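Local coordinates for protein myosin-I heavy chain (Dictyostelium discoideum, PDB 5EJQ) that is a class VII unconventional myosin, an actin-based motor with ATPase activity acting in early phagocytosis and adhesion, represented here by a MyTH4-FERM region of its tail, at residues R232-V237 against I307-E312; E254-P259 against D484-V489; K291-D296 against V489-E494. The protein carries 3 engineered substitutions. One frame throughout, in Å; residues are numbered along the deposited sequence.

Interaction 1 (R232-V237 against I307-E312); sequences RSRMRV and INVENE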
loop_
_atom_site.group_PDB
_atom_site.type_symbol
_atom_site.label_atom_id
_atom_site.label_comp_id
_atom_site.label_asym_id
_atom_site.label_seq_id
_atom_site.Cartn_x
_atom_site.Cartn_y
_atom_site.Cartn_z
ATOM N N ARG A 232 -5.164 14.508 8.197
ATOM C CA ARG A 232 -4.780 15.691 7.417
ATOM C C ARG A 232 -5.923 16.281 6.652
ATOM O O ARG A 232 -6.004 17.498 6.539
ATOM C CB ARG A 232 -3.623 15.372 6.466
ATOM C CG ARG A 232 -2.326 15.222 7.204
ATOM C CD ARG A 232 -1.249 14.603 6.360
ATOM N NE ARG A 232 -0.061 14.405 7.189
ATOM C CZ ARG A 232 1.184 14.433 6.739
ATOM N NH1 ARG A 232 1.425 14.603 5.443
ATOM N NH2 ARG A 232 2.200 14.280 7.580
ATOM N N SER A 233 -6.813 15.428 6.136
ATOM C CA SER A 233 -7.977 15.828 5.351
ATOM C C SER A 233 -9.116 16.370 6.202
ATOM O O SER A 233 -10.115 16.801 5.638
ATOM C CB SER A 233 -8.453 14.677 4.465
ATOM O OG SER A 233 -7.440 14.279 3.552
ATOM N N ARG A 234 -8.966 16.393 7.532
ATOM C CA ARG A 234 -9.979 16.902 8.469
ATOM C C ARG A 234 -11.213 15.970 8.560
ATOM O O ARG A 234 -12.323 16.399 8.888
ATOM C CB ARG A 234 -10.377 18.363 8.149
ATOM C CG ARG A 234 -9.328 19.407 8.536
ATOM C CD ARG A 234 -9.124 20.466 7.463
ATOM N NE ARG A 234 -10.387 20.917 6.882
ATOM C CZ ARG A 234 -10.666 20.870 5.586
ATOM N NH1 ARG A 234 -9.756 20.446 4.719
ATOM N NH2 ARG A 234 -11.849 21.270 5.143
ATOM N N MET A 235 -10.997 14.689 8.284
ATOM C CA MET A 235 -12.037 13.671 8.397
ATOM C C MET A 235 -11.893 13.113 9.817
ATOM O O MET A 235 -10.999 13.558 10.550
ATOM C CB MET A 235 -11.722 12.542 7.393
ATOM C CG MET A 235 -11.769 12.960 5.964
ATOM S SD MET A 235 -10.966 11.762 4.850
ATOM C CE MET A 235 -11.701 10.348 5.276
ATOM N N ARG A 236 -12.705 12.094 10.197
ATOM C CA ARG A 236 -12.477 11.396 11.470
ATOM C C ARG A 236 -11.067 10.788 11.335
ATOM O O ARG A 236 -10.687 10.295 10.257
ATOM C CB ARG A 236 -13.521 10.295 11.718
ATOM C CG ARG A 236 -14.844 10.831 12.266
ATOM C CD ARG A 236 -15.850 9.726 12.312
ATOM N NE ARG A 236 -16.251 9.301 10.964
ATOM C CZ ARG A 236 -17.064 8.289 10.720
ATOM N NH1 ARG A 236 -17.521 7.543 11.716
ATOM N NH2 ARG A 236 -17.405 7.992 9.475
ATOM N N VAL A 237 -10.272 10.921 12.382
ATOM C CA VAL A 237 -8.850 10.565 12.381
ATOM C C VAL A 237 -8.562 9.058 12.173
ATOM O O VAL A 237 -7.493 8.729 11.669
ATOM C CB VAL A 237 -8.108 11.121 13.635
ATOM C CG1 VAL A 237 -8.233 12.641 13.705
ATOM C CG2 VAL A 237 -8.600 10.471 14.940
ATOM N N ILE A 307 -17.656 14.641 9.195
ATOM C CA ILE A 307 -18.593 13.802 8.447
ATOM C C ILE A 307 -18.850 14.388 7.056
ATOM O O ILE A 307 -18.814 13.653 6.063
ATOM C CB ILE A 307 -19.891 13.542 9.270
ATOM C CG1 ILE A 307 -19.596 12.832 10.631
ATOM C CG2 ILE A 307 -20.964 12.802 8.461
ATOM C CD1 ILE A 307 -18.822 11.489 10.613
ATOM N N ASN A 308 -19.070 15.710 6.990
ATOM C CA ASN A 308 -19.279 16.441 5.742
ATOM C C ASN A 308 -18.080 16.346 4.820
ATOM O O ASN A 308 -18.266 16.198 3.618
ATOM C CB ASN A 308 -19.634 17.895 6.029
ATOM C CG ASN A 308 -21.007 18.057 6.626
ATOM O OD1 ASN A 308 -21.813 17.110 6.659
ATOM N ND2 ASN A 308 -21.290 19.258 7.125
ATOM N N VAL A 309 -16.861 16.402 5.367
ATOM C CA VAL A 309 -15.630 16.259 4.570
ATOM C C VAL A 309 -15.599 14.839 3.930
ATOM O O VAL A 309 -15.382 14.728 2.743
ATOM C CB VAL A 309 -14.358 16.581 5.415
ATOM C CG1 VAL A 309 -13.078 16.155 4.696
ATOM C CG2 VAL A 309 -14.301 18.076 5.767
ATOM N N GLU A 310 -15.846 13.781 4.719
ATOM C CA GLU A 310 -15.883 12.385 4.256
ATOM C C GLU A 310 -16.955 12.163 3.172
ATOM O O GLU A 310 -16.673 11.522 2.155
ATOM C CB GLU A 310 -16.170 11.445 5.428
ATOM C CG GLU A 310 -15.119 11.420 6.521
ATOM C CD GLU A 310 -15.546 10.694 7.779
ATOM O OE1 GLU A 310 -16.537 9.932 7.730
ATOM O OE2 GLU A 310 -14.894 10.897 8.827
ATOM N N ASN A 311 -18.175 12.696 3.389
ATOM C CA ASN A 311 -19.284 12.569 2.436
ATOM C C ASN A 311 -18.975 13.254 1.107
ATOM O O ASN A 311 -19.262 12.674 0.059
ATOM C CB ASN A 311 -20.615 13.075 3.041
ATOM C CG ASN A 311 -21.094 12.252 4.198
ATOM O OD1 ASN A 311 -20.646 11.119 4.420
ATOM N ND2 ASN A 311 -21.982 12.825 4.994
ATOM N N GLU A 312 -18.342 14.451 1.150
ATOM C CA GLU A 312 -17.937 15.172 -0.059
ATOM C C GLU A 312 -17.002 14.299 -0.899
ATOM O O GLU A 312 -17.200 14.211 -2.105
ATOM C CB GLU A 312 -17.272 16.531 0.277
ATOM C CG GLU A 312 -18.243 17.629 0.712
ATOM C CD GLU A 312 -19.428 17.866 -0.203
ATOM O OE1 GLU A 312 -19.233 17.921 -1.438
ATOM O OE2 GLU A 312 -20.564 17.954 0.315
#
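A side-on arginine-carboxylate salt bridge, Arg236 with Glu310, joins the ubiquitin-like F1 lobe of the FERM domain to the helical F2 lobe. NE and NH2 of the guanidinium each face one carboxylate oxygen. Arg236 NH2 donates to Glu310 OE1 at 2.7 Å, and Arg236 NE donates to Glu310 OE2 at 3.0 Å. Both bonds use the syn lone pairs, and the two flat groups lie 17° apart, nearly coplanar. Glu310 OE2 also accepts from the backbone: Arg236 N reaches it at 2.8 Å, nearly along the C-O axis. Three good bonds thus fix the rotation of the carboxylate. A bend at chi3 (-69°) turns the arginine head back to the acid. Ile307 CD1 lies over one face of this guanidinium, 3.4 Å from Arg236 NE. The remaining terminal nitrogen, NH1, bonds to Asn297.

The loop itself follows helix 222-232 of the F1 lobe, which ends in a Schellman motif with positive phi at Arg234. This turn brings the chain against helix 304-322 of the F2 lobe. Ser233 O comes within 3.2 Å of Val309 CG1. The same methyl meets Met235 CG at 3.7 Å, with the two side chains crossing at about a right angle. Met235 CB packs against Glu310 CG at 3.7 Å, placing apolar carbon beside the stem of the acid. Asn242 touches both Met235 and Glu310.

Interaction 2 (E254-P259 against D484-V489); sequences ERDIAP and DVQKLV. With SER (serine), chain C.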
loop_
_atom_site.group_PDB
_atom_site.type_symbol
_atom_site.label_atom_id
_atom_site.label_comp_id
_atom_site.label_asym_id
_atom_site.label_seq_id
_atom_site.Cartn_x
_atom_site.Cartn_y
_atom_site.Cartn_z
ATOM N N GLU A 254 -8.051 -0.879 -10.479
ATOM C CA GLU A 254 -7.822 -0.715 -9.047
ATOM C C GLU A 254 -7.692 -2.022 -8.302
ATOM O O GLU A 254 -8.425 -2.967 -8.581
ATOM C CB GLU A 254 -8.918 0.158 -8.418
ATOM C CG GLU A 254 -9.089 1.507 -9.094
ATOM C CD GLU A 254 -10.029 2.486 -8.413
ATOM O OE1 GLU A 254 -10.991 2.045 -7.742
ATOM O OE2 GLU A 254 -9.822 3.707 -8.595
ATOM N N ARG A 255 -6.734 -2.084 -7.366
ATOM C CA ARG A 255 -6.505 -3.247 -6.510
ATOM C C ARG A 255 -6.388 -2.802 -5.068
ATOM O O ARG A 255 -5.733 -1.798 -4.772
ATOM C CB ARG A 255 -5.257 -4.056 -6.922
ATOM C CG ARG A 255 -5.325 -4.697 -8.318
ATOM C CD ARG A 255 -6.308 -5.874 -8.439
ATOM N NE ARG A 255 -6.003 -6.968 -7.511
ATOM C CZ ARG A 255 -5.286 -8.048 -7.814
ATOM N NH1 ARG A 255 -4.793 -8.205 -9.037
ATOM N NH2 ARG A 255 -5.063 -8.983 -6.900
ATOM N N ASP A 256 -7.007 -3.568 -4.177
ATOM C CA ASP A 256 -7.003 -3.357 -2.731
ATOM C C ASP A 256 -5.593 -3.550 -2.169
ATOM O O ASP A 256 -4.850 -4.425 -2.616
ATOM C CB ASP A 256 -7.944 -4.392 -2.073
ATOM C CG ASP A 256 -8.048 -4.329 -0.558
ATOM O OD1 ASP A 256 -8.768 -3.451 -0.055
ATOM O OD2 ASP A 256 -7.429 -5.188 0.120
ATOM N N ILE A 257 -5.245 -2.730 -1.180
ATOM C CA ILE A 257 -3.996 -2.848 -0.442
ATOM C C ILE A 257 -4.464 -3.185 0.966
ATOM O O ILE A 257 -5.215 -2.404 1.564
ATOM C CB ILE A 257 -3.121 -1.546 -0.484
ATOM C CG1 ILE A 257 -2.761 -1.124 -1.954
ATOM C CG2 ILE A 257 -1.860 -1.718 0.375
ATOM C CD1 ILE A 257 -2.171 0.348 -2.108
ATOM N N ALA A 258 -4.038 -4.344 1.486
ATOM C CA ALA A 258 -4.365 -4.816 2.834
ATOM C C ALA A 258 -3.874 -3.819 3.936
ATOM O O ALA A 258 -2.878 -3.102 3.699
ATOM C CB ALA A 258 -3.762 -6.214 3.050
ATOM N N PRO A 259 -4.533 -3.754 5.135
ATOM C CA PRO A 259 -4.105 -2.766 6.158
ATOM C C PRO A 259 -2.649 -2.850 6.619
ATOM O O PRO A 259 -2.063 -1.816 6.923
ATOM C CB PRO A 259 -5.080 -2.994 7.333
ATOM C CG PRO A 259 -6.281 -3.651 6.710
ATOM C CD PRO A 259 -5.747 -4.486 5.567
ATOM N N ASP A 484 -10.170 -9.213 -7.884
ATOM C CA ASP A 484 -9.618 -8.822 -6.582
ATOM C C ASP A 484 -10.294 -9.563 -5.415
ATOM O O ASP A 484 -11.139 -9.007 -4.701
ATOM C CB ASP A 484 -9.694 -7.286 -6.422
ATOM C CG ASP A 484 -8.784 -6.691 -5.351
ATOM O OD1 ASP A 484 -8.152 -7.473 -4.593
ATOM O OD2 ASP A 484 -8.736 -5.454 -5.244
ATOM N N VAL A 485 -9.889 -10.831 -5.222
ATOM C CA VAL A 485 -10.374 -11.729 -4.174
ATOM C C VAL A 485 -10.078 -11.154 -2.777
ATOM O O VAL A 485 -10.936 -11.208 -1.901
ATOM C CB VAL A 485 -9.776 -13.150 -4.356
ATOM C CG1 VAL A 485 -10.097 -14.059 -3.169
ATOM C CG2 VAL A 485 -10.244 -13.774 -5.670
ATOM N N GLN A 486 -8.875 -10.589 -2.583
ATOM C CA GLN A 486 -8.466 -9.988 -1.315
ATOM C C GLN A 486 -9.476 -8.925 -0.854
ATOM O O GLN A 486 -9.842 -8.909 0.322
ATOM C CB GLN A 486 -7.059 -9.409 -1.448
ATOM C CG GLN A 486 -6.542 -8.710 -0.178
ATOM C CD GLN A 486 -5.158 -8.187 -0.412
ATOM O OE1 GLN A 486 -4.189 -8.927 -0.334
ATOM N NE2 GLN A 486 -5.044 -6.929 -0.806
ATOM N N LYS A 487 -9.941 -8.066 -1.787
ATOM C CA LYS A 487 -10.938 -7.029 -1.501
ATOM C C LYS A 487 -12.244 -7.682 -1.020
ATOM O O LYS A 487 -12.715 -7.335 0.037
ATOM C CB LYS A 487 -11.200 -6.139 -2.729
ATOM C CG LYS A 487 -12.087 -4.927 -2.413
ATOM C CD LYS A 487 -12.599 -4.256 -3.675
ATOM C CE LYS A 487 -13.695 -3.232 -3.425
ATOM N NZ LYS A 487 -13.179 -1.904 -2.990
ATOM N N LEU A 488 -12.787 -8.651 -1.769
ATOM C CA LEU A 488 -14.017 -9.340 -1.408
ATOM C C LEU A 488 -13.905 -10.031 -0.057
ATOM O O LEU A 488 -14.798 -9.889 0.780
ATOM C CB LEU A 488 -14.432 -10.338 -2.518
ATOM C CG LEU A 488 -15.803 -11.035 -2.372
ATOM C CD1 LEU A 488 -16.904 -10.040 -1.962
ATOM C CD2 LEU A 488 -16.164 -11.778 -3.670
ATOM N N VAL A 489 -12.812 -10.777 0.156
ATOM C CA VAL A 489 -12.560 -11.480 1.412
ATOM C C VAL A 489 -12.492 -10.479 2.574
ATOM O O VAL A 489 -13.148 -10.703 3.598
ATOM C CB VAL A 489 -11.301 -12.401 1.334
ATOM C CG1 VAL A 489 -10.915 -12.941 2.709
ATOM C CG2 VAL A 489 -11.534 -13.557 0.368
HETATM N N SER C . -6.148 -12.313 1.929
HETATM C CA SER C . -7.281 -13.068 1.390
HETATM C C SER C . -7.469 -14.435 2.084
HETATM O O SER C . -7.148 -14.534 3.291
HETATM C CB SER C . -7.183 -13.193 -0.134
HETATM O OG SER C . -5.996 -13.833 -0.567
HETATM O OXT SER C . -8.009 -15.378 1.457
HETATM O O HOH W 1 -10.304 -3.770 -6.487
HETATM O O HOH W 2 -5.404 -6.793 -3.849
HETATM O O HOH W 3 -10.318 -1.967 -1.873
#
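Asp256 meets Asp484 and Gln486 through two direct hydrogen bonds, which join segment 254-259 to the start of helix 485-506. Asp256 N donates to Asp484 OD2 at 2.8 Å in a nearly straight bond. The donor lies on the syn side of that oxygen, 15° out of the carboxylate plane. In return, Gln486 NE2 donates a hydrogen bond to Asp256 OD2 at 3.1 Å. Asp256 OD2 accepts through its anti lone pair, and the carboxylate and amide planes stand 75° apart. The extended Gln486 chain, with CG anti to its N (chi1 178°), carries the amide to this acid.

Across the two segments the one salt bridge is long: Arg255 NE is 3.7 Å from Asp484 OD1, with the guanidinium and carboxylate planes steeply inclined. Asp256 OD1 has a closer charged partner outside them, Lys292, in a salt bridge.

Three waters add bridges. Water 1 donates to Glu254 O and Asp484 OD2, water 2 to Asp256 O and Asp484 OD1. Water 3 donates to Asp256 OD1 and accepts from Lys487 NZ.

Apolar contact is small: Asp256 CB meets Lys487 CB at 3.8 Å. On another side of the helix, the bound serine packs its CB 3.6 Å from Gln486 CA.

Asp484 is the N-cap of the C-terminal helix of the F3 lobe. Its OD1 accepts a weak capping bond from Lys487 N, while OD2 accepts from Asp256 N of the F1 lobe. One carboxylate therefore serves both helix start and lobe interface. Arg255 and the helix N-terminus would be expected to stabilise the charge of Asp484, and Lys292 that of Asp256.

Interaction 3 (K291-D296 against V489-E494); sequences KKLFFD and VSLIKE. With SER (serine), chain C.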
loop_
_atom_site.group_PDB
_atom_site.type_symbol
_atom_site.label_atom_id
_atom_site.label_comp_id
_atom_site.label_asym_id
_atom_site.label_seq_id
_atom_site.Cartn_x
_atom_site.Cartn_y
_atom_site.Cartn_z
ATOM N N LYS A 291 -13.191 5.604 -0.150
ATOM C CA LYS A 291 -14.034 4.999 0.877
ATOM C C LYS A 291 -14.277 3.539 0.503
ATOM O O LYS A 291 -14.803 3.241 -0.566
ATOM C CB LYS A 291 -15.349 5.775 1.044
ATOM C CG LYS A 291 -16.095 5.354 2.309
ATOM C CD LYS A 291 -17.234 6.315 2.714
ATOM C CE LYS A 291 -17.868 5.743 3.978
ATOM N NZ LYS A 291 -18.847 6.680 4.603
ATOM N N LYS A 292 -13.856 2.641 1.381
ATOM C CA LYS A 292 -13.954 1.203 1.179
ATOM C C LYS A 292 -15.109 0.617 1.979
ATOM O O LYS A 292 -15.840 -0.196 1.440
ATOM C CB LYS A 292 -12.626 0.524 1.576
ATOM C CG LYS A 292 -12.640 -0.995 1.409
ATOM C CD LYS A 292 -11.370 -1.641 1.970
ATOM C CE LYS A 292 -11.448 -3.152 1.940
ATOM N NZ LYS A 292 -10.155 -3.768 2.326
ATOM N N LEU A 293 -15.234 0.998 3.259
ATOM C CA LEU A 293 -16.211 0.455 4.191
ATOM C C LEU A 293 -17.294 1.447 4.588
ATOM O O LEU A 293 -17.013 2.614 4.867
ATOM C CB LEU A 293 -15.486 -0.085 5.432
ATOM C CG LEU A 293 -14.515 -1.242 5.132
ATOM C CD1 LEU A 293 -13.482 -1.378 6.228
ATOM C CD2 LEU A 293 -15.283 -2.547 4.929
ATOM N N PHE A 294 -18.541 0.953 4.639
ATOM C CA PHE A 294 -19.718 1.772 4.927
ATOM C C PHE A 294 -20.417 1.324 6.209
ATOM O O PHE A 294 -21.375 0.562 6.169
ATOM C CB PHE A 294 -20.655 1.772 3.710
ATOM C CG PHE A 294 -19.990 2.375 2.503
ATOM C CD1 PHE A 294 -19.160 1.609 1.689
ATOM C CD2 PHE A 294 -20.159 3.722 2.196
ATOM C CE1 PHE A 294 -18.523 2.176 0.584
ATOM C CE2 PHE A 294 -19.552 4.269 1.072
ATOM C CZ PHE A 294 -18.723 3.503 0.288
ATOM N N PHE A 295 -19.897 1.772 7.342
ATOM C CA PHE A 295 -20.441 1.427 8.649
ATOM C C PHE A 295 -21.404 2.520 9.110
ATOM O O PHE A 295 -21.123 3.714 8.925
ATOM C CB PHE A 295 -19.301 1.207 9.673
ATOM C CG PHE A 295 -18.302 0.100 9.376
ATOM C CD1 PHE A 295 -18.674 -1.025 8.641
ATOM C CD2 PHE A 295 -17.003 0.159 9.874
ATOM C CE1 PHE A 295 -17.761 -2.059 8.398
ATOM C CE2 PHE A 295 -16.088 -0.878 9.626
ATOM C CZ PHE A 295 -16.478 -1.985 8.903
ATOM N N ASP A 296 -22.556 2.119 9.672
ATOM C CA ASP A 296 -23.525 3.085 10.193
ATOM C C ASP A 296 -23.159 3.376 11.656
ATOM O O ASP A 296 -23.920 3.088 12.581
ATOM C CB ASP A 296 -24.995 2.631 9.973
ATOM C CG ASP A 296 -25.406 1.274 10.526
ATOM O OD1 ASP A 296 -24.512 0.489 10.909
ATOM O OD2 ASP A 296 -26.629 0.973 10.518
ATOM N N VAL A 489 -12.812 -10.777 0.156
ATOM C CA VAL A 489 -12.560 -11.480 1.412
ATOM C C VAL A 489 -12.492 -10.479 2.574
ATOM O O VAL A 489 -13.148 -10.703 3.598
ATOM C CB VAL A 489 -11.301 -12.401 1.334
ATOM C CG1 VAL A 489 -10.915 -12.941 2.709
ATOM C CG2 VAL A 489 -11.534 -13.557 0.368
ATOM N N SER A 490 -11.723 -9.371 2.415
ATOM C CA SER A 490 -11.601 -8.406 3.522
ATOM C C SER A 490 -12.932 -7.710 3.806
ATOM O O SER A 490 -13.226 -7.447 4.964
ATOM C CB SER A 490 -10.484 -7.393 3.279
ATOM O OG SER A 490 -10.830 -6.453 2.274
ATOM N N LEU A 491 -13.749 -7.457 2.763
ATOM C CA LEU A 491 -15.053 -6.814 2.960
ATOM C C LEU A 491 -15.979 -7.733 3.783
ATOM O O LEU A 491 -16.606 -7.271 4.727
ATOM C CB LEU A 491 -15.689 -6.446 1.612
ATOM C CG LEU A 491 -15.026 -5.298 0.845
ATOM C CD1 LEU A 491 -15.607 -5.196 -0.570
ATOM C CD2 LEU A 491 -15.171 -3.952 1.596
ATOM N N ILE A 492 -16.000 -9.040 3.470
ATOM C CA ILE A 492 -16.805 -10.004 4.217
ATOM C C ILE A 492 -16.360 -10.057 5.671
ATOM O O ILE A 492 -17.212 -10.007 6.552
ATOM C CB ILE A 492 -16.840 -11.404 3.527
ATOM C CG1 ILE A 492 -17.587 -11.324 2.182
ATOM C CG2 ILE A 492 -17.450 -12.494 4.452
ATOM C CD1 ILE A 492 -17.308 -12.506 1.179
ATOM N N LYS A 493 -15.040 -10.086 5.924
ATOM C CA LYS A 493 -14.475 -10.128 7.277
ATOM C C LYS A 493 -14.739 -8.847 8.064
ATOM O O LYS A 493 -15.091 -8.937 9.238
ATOM C CB LYS A 493 -12.950 -10.412 7.229
ATOM C CG LYS A 493 -12.632 -11.824 6.723
ATOM C CD LYS A 493 -11.195 -12.258 7.010
ATOM C CE LYS A 493 -10.777 -13.519 6.270
ATOM N NZ LYS A 493 -11.678 -14.682 6.520
ATOM N N GLU A 494 -14.513 -7.656 7.441
ATOM C CA GLU A 494 -14.725 -6.354 8.104
ATOM C C GLU A 494 -16.189 -6.105 8.487
ATOM O O GLU A 494 -16.448 -5.675 9.600
ATOM C CB GLU A 494 -14.162 -5.178 7.282
ATOM C CG GLU A 494 -12.638 -5.122 7.181
ATOM C CD GLU A 494 -11.803 -4.824 8.419
ATOM O OE1 GLU A 494 -12.372 -4.635 9.519
ATOM O OE2 GLU A 494 -10.559 -4.793 8.281
HETATM N N SER C . -6.148 -12.313 1.929
HETATM C CA SER C . -7.281 -13.068 1.390
HETATM C C SER C . -7.469 -14.435 2.084
HETATM O O SER C . -7.148 -14.534 3.291
HETATM C CB SER C . -7.183 -13.193 -0.134
HETATM O OG SER C . -5.996 -13.833 -0.567
HETATM O OXT SER C . -8.009 -15.378 1.457
#
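Lys292 runs straight out to helix 485-506 and ends on Ser490. Its CG is anti to the backbone N (chi1 179°), and the chain stays extended to the ammonium group. Lys292 NZ donates to Ser490 OG at 2.8 Å. Ser490 holds its hydroxyl between its own N and carbonyl carbon (chi1 73°). There OG also bonds to Lys487 O one turn back in the helix, and the ammonium has a salt bridge to Asp256.

The aliphatic part of the lysine passes obliquely over Leu491, with Lys292 CE 3.8 Å from Leu491 CD2. That same methyl meets Leu293 CD2 at 3.6 Å, again at an oblique angle. Leu293 then crosses Glu494 at about a right angle, and its CD2 lies 3.7 Å from Glu494 CB. The Glu494 side chain contributes its carbon stem here, not its carboxylate.

Phe295 reaches the backbone of the helix one turn on from Leu491. Its CZ is 3.8 Å from Glu494 O. Leu293 CB sits over one face of the ring, offset toward the rim, 4.1 Å above the plane. Tyr498 stacks on Phe295, and Tyr495 meets it edge-to-face.

Leu491 also packs on Val412 and Leu431 of the F3 sheet. The arrangement is a lobe junction of the FERM cloverleaf: the linker leaving the last F1 strand, 285-291, toward the F2 helices lies against the C-terminal F3 helix.

All three contacts hold together the lobes of one FERM domain. Interaction 1 joins F1 to F2, while interactions 2 and 3 bring F1 and the F1-F2 linker to successive turns of helix 485-506. Interactions 2 and 3 have centres 11 Å apart. Their segments overlap at Val489, which touches the bound serine and not the partner segments; the serine C atom is 3.8 Å from Val489 CG1. The two are joined directly by a salt bridge, Asp256 OD1 to Lys292 NZ, at 2.8 Å. Interaction 1 touches neither: its nearest atoms are about 5 Å from interaction 3 and about 13 Å from interaction 2. The bound glycine is farther off, about 12 Å from the Ile257 side chain.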